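Local coordinates for SAM-dependent methyltransferase (Exiguobacterium sibiricum 255-15, PDB 3D2L), which probably transfers methyl groups from S-adenosylmethionine to a substrate that is not established, at residues M88-I102 / L110-A123. Numbering follows the deposited sequence. Where two conformers were deposited one is given.
Sequences MRELELPEPVDAITI and LQTEADVKQTFDSA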
loop_
_atom_site.group_PDB
_atom_site.type_symbol
_atom_site.label_atom_id
_atom_site.label_comp_id
_atom_site.label_asym_id
_atom_site.label_seq_id
_atom_site.Cartn_x
_atom_site.Cartn_y
_atom_site.Cartn_z
HETATM N N MSE A 88 10.045 0.544 -4.670
HETATM C CA MSE A 88 9.010 0.596 -5.756
HETATM C C MSE A 88 9.413 1.501 -6.887
HETATM O O MSE A 88 8.963 1.318 -7.999
HETATM C CB MSE A 88 7.608 1.015 -5.268
HETATM C CG MSE A 88 7.532 2.353 -4.582
HETATM SE SE MSE A 88 5.693 2.748 -4.203
HETATM C CE MSE A 88 5.355 1.307 -2.740
ATOM N N ARG A 89 10.255 2.494 -6.631
ATOM C CA ARG A 89 10.716 3.260 -7.791
ATOM C C ARG A 89 11.741 2.621 -8.680
ATOM O O ARG A 89 12.090 3.214 -9.698
ATOM C CB ARG A 89 11.252 4.623 -7.504
ATOM C CG ARG A 89 11.778 4.905 -6.306
ATOM C CD ARG A 89 10.867 5.858 -5.599
ATOM N NE ARG A 89 11.793 6.817 -5.046
ATOM C CZ ARG A 89 12.371 6.763 -3.852
ATOM N NH1 ARG A 89 12.072 5.801 -2.996
ATOM N NH2 ARG A 89 13.242 7.734 -3.518
ATOM N N GLU A 90 12.252 1.466 -8.299
ATOM C CA GLU A 90 13.248 0.787 -9.099
ATOM C C GLU A 90 13.000 -0.690 -9.078
ATOM O O GLU A 90 13.907 -1.470 -8.818
ATOM C CB GLU A 90 14.673 1.152 -8.613
ATOM C CG GLU A 90 14.845 1.046 -7.118
ATOM C CD GLU A 90 16.240 1.431 -6.601
ATOM O OE1 GLU A 90 16.832 2.412 -7.114
ATOM O OE2 GLU A 90 16.710 0.769 -5.634
ATOM N N LEU A 91 11.762 -1.094 -9.365
ATOM C CA LEU A 91 11.439 -2.518 -9.384
ATOM C C LEU A 91 12.210 -3.246 -10.436
ATOM O O LEU A 91 12.451 -2.728 -11.524
ATOM C CB LEU A 91 9.986 -2.795 -9.713
ATOM C CG LEU A 91 8.950 -2.268 -8.770
ATOM C CD1 LEU A 91 7.609 -2.657 -9.377
ATOM C CD2 LEU A 91 9.208 -2.890 -7.388
ATOM N N GLU A 92 12.547 -4.484 -10.131
ATOM C CA GLU A 92 13.229 -5.286 -11.105
ATOM C C GLU A 92 12.991 -6.740 -10.765
ATOM O O GLU A 92 13.516 -7.250 -9.773
ATOM C CB GLU A 92 14.707 -4.921 -11.167
ATOM C CG GLU A 92 15.390 -5.528 -12.395
ATOM C CD GLU A 92 16.682 -4.826 -12.759
ATOM O OE1 GLU A 92 17.123 -3.925 -12.007
ATOM O OE2 GLU A 92 17.239 -5.185 -13.802
ATOM N N LEU A 93 12.141 -7.374 -11.569
ATOM C CA LEU A 93 11.799 -8.774 -11.405
ATOM C C LEU A 93 12.216 -9.501 -12.662
ATOM O O LEU A 93 12.137 -8.949 -13.752
ATOM C CB LEU A 93 10.309 -8.927 -11.121
ATOM C CG LEU A 93 9.911 -8.345 -9.765
ATOM C CD1 LEU A 93 8.414 -8.200 -9.658
ATOM C CD2 LEU A 93 10.471 -9.203 -8.593
ATOM N N PRO A 94 12.698 -10.737 -12.508
ATOM C CA PRO A 94 13.167 -11.512 -13.655
ATOM C C PRO A 94 12.046 -12.137 -14.471
ATOM O O PRO A 94 12.134 -12.174 -15.703
ATOM C CB PRO A 94 14.029 -12.599 -13.007
ATOM C CG PRO A 94 13.437 -12.779 -11.628
ATOM C CD PRO A 94 12.859 -11.463 -11.232
ATOM N N GLU A 95 11.011 -12.633 -13.791
ATOM C CA GLU A 95 9.887 -13.282 -14.463
ATOM C C GLU A 95 8.816 -12.246 -14.790
ATOM O O GLU A 95 8.664 -11.247 -14.079
ATOM C CB GLU A 95 9.300 -14.415 -13.598
ATOM C CG GLU A 95 10.302 -15.536 -13.253
ATOM N N PRO A 96 8.051 -12.497 -15.864
ATOM C CA PRO A 96 7.012 -11.535 -16.289
ATOM C C PRO A 96 5.824 -11.469 -15.339
ATOM O O PRO A 96 5.489 -12.483 -14.672
ATOM C CB PRO A 96 6.561 -12.086 -17.654
ATOM C CG PRO A 96 6.897 -13.572 -17.619
ATOM C CD PRO A 96 8.107 -13.701 -16.721
ATOM N N VAL A 97 5.210 -10.287 -15.231
ATOM C CA VAL A 97 3.966 -10.163 -14.436
ATOM C C VAL A 97 2.868 -9.533 -15.276
ATOM O O VAL A 97 3.113 -8.671 -16.099
ATOM C CB VAL A 97 4.095 -9.407 -13.053
ATOM C CG1 VAL A 97 5.228 -9.983 -12.213
ATOM C CG2 VAL A 97 4.183 -7.896 -13.194
ATOM N N ASP A 98 1.656 -9.976 -15.000
ATOM C CA ASP A 98 0.460 -9.533 -15.658
ATOM C C ASP A 98 -0.138 -8.320 -15.003
ATOM O O ASP A 98 -0.919 -7.628 -15.633
ATOM C CB ASP A 98 -0.580 -10.646 -15.599
ATOM C CG ASP A 98 -0.073 -11.932 -16.183
ATOM O OD1 ASP A 98 0.290 -11.910 -17.367
ATOM O OD2 ASP A 98 -0.062 -12.963 -15.469
ATOM N N ALA A 99 0.136 -8.112 -13.716
ATOM C CA ALA A 99 -0.390 -6.946 -13.002
ATOM C C ALA A 99 0.518 -6.563 -11.851
ATOM O O ALA A 99 1.240 -7.417 -11.286
ATOM C CB ALA A 99 -1.848 -7.207 -12.472
ATOM N N ILE A 100 0.498 -5.270 -11.536
ATOM C CA ILE A 100 1.186 -4.703 -10.378
ATOM C C ILE A 100 0.144 -4.081 -9.475
ATOM O O ILE A 100 -0.715 -3.319 -9.930
ATOM C CB ILE A 100 2.283 -3.651 -10.804
ATOM C CG1 ILE A 100 3.428 -4.350 -11.499
ATOM C CG2 ILE A 100 2.819 -2.838 -9.599
ATOM C CD1 ILE A 100 4.336 -3.347 -12.199
ATOM N N THR A 101 0.192 -4.425 -8.180
ATOM C CA THR A 101 -0.696 -3.840 -7.214
ATOM C C THR A 101 0.099 -3.027 -6.197
ATOM O O THR A 101 1.134 -3.463 -5.687
ATOM C CB THR A 101 -1.600 -4.899 -6.487
ATOM O OG1 THR A 101 -0.784 -5.940 -5.907
ATOM C CG2 THR A 101 -2.574 -5.511 -7.496
ATOM N N ILE A 102 -0.427 -1.854 -5.871
ATOM C CA ILE A 102 0.198 -0.980 -4.878
ATOM C C ILE A 102 -0.939 -0.540 -3.993
ATOM O O ILE A 102 -1.603 0.467 -4.222
ATOM C CB ILE A 102 0.916 0.234 -5.493
ATOM C CG1 ILE A 102 1.701 -0.157 -6.735
ATOM C CG2 ILE A 102 1.806 0.854 -4.456
ATOM C CD1 ILE A 102 2.542 1.008 -7.282
ATOM N N LEU A 110 5.576 7.878 -1.039
ATOM C CA LEU A 110 6.512 8.558 -1.911
ATOM C C LEU A 110 6.517 10.002 -1.543
ATOM O O LEU A 110 5.481 10.541 -1.194
ATOM C CB LEU A 110 6.149 8.380 -3.379
ATOM C CG LEU A 110 6.239 6.898 -3.812
ATOM C CD1 LEU A 110 5.802 6.701 -5.279
ATOM C CD2 LEU A 110 7.651 6.403 -3.570
ATOM N N GLN A 111 7.668 10.651 -1.679
ATOM C CA GLN A 111 7.788 12.020 -1.212
ATOM C C GLN A 111 7.755 13.104 -2.261
ATOM O O GLN A 111 7.394 14.231 -1.944
ATOM C CB GLN A 111 9.065 12.140 -0.369
ATOM C CG GLN A 111 8.993 11.226 0.871
ATOM C CD GLN A 111 10.068 11.518 1.906
ATOM O OE1 GLN A 111 10.991 12.329 1.674
ATOM N NE2 GLN A 111 9.973 10.836 3.050
ATOM N N THR A 112 8.123 12.778 -3.499
ATOM C CA THR A 112 8.194 13.800 -4.540
ATOM C C THR A 112 7.401 13.367 -5.755
ATOM O O THR A 112 6.963 12.230 -5.865
ATOM C CB THR A 112 9.657 14.062 -4.972
ATOM O OG1 THR A 112 10.246 12.849 -5.455
ATOM C CG2 THR A 112 10.494 14.554 -3.807
ATOM N N GLU A 113 7.185 14.321 -6.637
ATOM C CA GLU A 113 6.544 14.067 -7.911
ATOM C C GLU A 113 7.429 13.124 -8.726
ATOM O O GLU A 113 6.937 12.161 -9.316
ATOM C CB GLU A 113 6.266 15.387 -8.613
ATOM C CG GLU A 113 5.338 16.294 -7.734
ATOM C CD GLU A 113 4.915 17.587 -8.407
ATOM O OE1 GLU A 113 4.936 17.638 -9.662
ATOM O OE2 GLU A 113 4.523 18.532 -7.680
ATOM N N ALA A 114 8.741 13.353 -8.686
ATOM C CA ALA A 114 9.707 12.499 -9.400
ATOM C C ALA A 114 9.618 11.060 -8.986
ATOM O O ALA A 114 9.673 10.170 -9.830
ATOM C CB ALA A 114 11.152 13.030 -9.207
ATOM N N ASP A 115 9.487 10.815 -7.682
ATOM C CA ASP A 115 9.355 9.461 -7.148
ATOM C C ASP A 115 8.182 8.724 -7.740
ATOM O O ASP A 115 8.261 7.502 -8.000
ATOM C CB ASP A 115 9.113 9.490 -5.617
ATOM C CG ASP A 115 10.263 10.033 -4.811
ATOM O OD1 ASP A 115 11.425 10.052 -5.238
ATOM O OD2 ASP A 115 9.968 10.393 -3.651
ATOM N N VAL A 116 7.050 9.425 -7.878
ATOM C CA VAL A 116 5.860 8.833 -8.462
ATOM C C VAL A 116 6.099 8.501 -9.976
ATOM O O VAL A 116 5.757 7.430 -10.438
ATOM C CB VAL A 116 4.600 9.742 -8.295
ATOM C CG1 VAL A 116 3.381 9.018 -8.857
ATOM C CG2 VAL A 116 4.354 10.107 -6.759
ATOM N N LYS A 117 6.733 9.399 -10.706
ATOM C CA LYS A 117 7.012 9.165 -12.140
ATOM C C LYS A 117 7.984 8.004 -12.278
ATOM O O LYS A 117 7.808 7.122 -13.131
ATOM C CB LYS A 117 7.521 10.446 -12.816
ATOM C CG LYS A 117 6.501 11.565 -12.820
ATOM C CD LYS A 117 6.931 12.810 -13.629
ATOM C CE LYS A 117 7.801 13.760 -12.843
ATOM N N GLN A 118 8.960 7.928 -11.382
ATOM C CA GLN A 118 9.924 6.804 -11.381
ATOM C C GLN A 118 9.202 5.510 -11.109
ATOM O O GLN A 118 9.481 4.463 -11.732
ATOM C CB GLN A 118 10.995 7.035 -10.298
ATOM C CG GLN A 118 11.910 8.197 -10.603
ATOM C CD GLN A 118 12.664 8.728 -9.391
ATOM O OE1 GLN A 118 12.779 8.062 -8.363
ATOM N NE2 GLN A 118 13.202 9.943 -9.524
ATOM N N THR A 119 8.294 5.538 -10.139
ATOM C CA THR A 119 7.496 4.324 -9.832
ATOM C C THR A 119 6.659 3.846 -11.036
ATOM O O THR A 119 6.623 2.640 -11.372
ATOM C CB THR A 119 6.675 4.518 -8.560
ATOM O OG1 THR A 119 7.559 4.864 -7.477
ATOM C CG2 THR A 119 5.879 3.252 -8.182
ATOM N N PHE A 120 5.979 4.780 -11.672
ATOM C CA PHE A 120 5.153 4.438 -12.832
ATOM C C PHE A 120 5.950 3.923 -14.021
ATOM O O PHE A 120 5.525 2.968 -14.695
ATOM C CB PHE A 120 4.249 5.592 -13.243
ATOM C CG PHE A 120 3.195 5.953 -12.257
ATOM C CD1 PHE A 120 2.814 5.098 -11.201
ATOM C CD2 PHE A 120 2.484 7.138 -12.429
ATOM C CE1 PHE A 120 1.825 5.465 -10.331
ATOM C CE2 PHE A 120 1.466 7.503 -11.555
ATOM C CZ PHE A 120 1.117 6.669 -10.525
ATOM N N ASP A 121 7.089 4.568 -14.319
ATOM C CA ASP A 121 8.013 4.075 -15.351
ATOM C C ASP A 121 8.521 2.677 -15.049
ATOM O O ASP A 121 8.642 1.859 -15.955
ATOM C CB ASP A 121 9.215 5.050 -15.549
ATOM C CG ASP A 121 8.887 6.217 -16.441
ATOM O OD1 ASP A 121 7.744 6.305 -16.958
ATOM O OD2 ASP A 121 9.782 7.087 -16.621
ATOM N N SER A 122 8.842 2.402 -13.785
ATOM C CA SER A 122 9.306 1.083 -13.377
ATOM C C SER A 122 8.206 0.032 -13.600
ATOM O O SER A 122 8.458 -1.103 -14.105
ATOM C CB SER A 122 9.716 1.177 -11.905
ATOM O OG SER A 122 9.901 -0.072 -11.323
ATOM N N ALA A 123 6.985 0.423 -13.251
ATOM C CA ALA A 123 5.812 -0.458 -13.418
ATOM C C ALA A 123 5.639 -0.771 -14.912
ATOM O O ALA A 123 5.437 -1.935 -15.303
ATOM C CB ALA A 123 4.519 0.220 -12.801
HETATM O O HOH W 1 7.247 0.314 -9.784
HETATM O O HOH W 2 11.024 -2.117 -13.811
#
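In the conformer described, a chi1 of 167° swings Ser122 OG away from its own amide to meet Leu91, and Asp115, with CG beside its own N (chi1 -65°), holds its carboxylate near Arg89. This Ser122 OG accepts from Leu91 N at 2.9 Å and donates to a water that bridges Met88 O and Thr119 O; a second water joins Leu91 O to Ser122 O, so two ordered waters bridge loop and helix carbonyls. Asp115 OD1 lies 3.3 Å from Arg89 NE in a salt bridge whose N-H...O bond is weak, the carboxylate plane turned 60° from the guanidinium, whose NH1 pairs with Asp87. Asp115 OD2 accepts from Gln111 N through the anti lone pair and from Thr112 N above the carboxylate plane. An alanine in place of Asp115 would probably leave those two amides without their acceptor and deprive Arg89 of one acidic partner. Thr119 CG2 packs 4.0 Å from Met88 SE, the selenium of a selenomethionine, while Ile100 CD1 presses on Ala123 CA at 3.5 Å. Thr112, its OG1 less surely placed, and Asp115 form a capping box starting helix 113-126, which packs against parallel strand 97-102 and its preceding loop in the Rossmann-like methyltransferase fold.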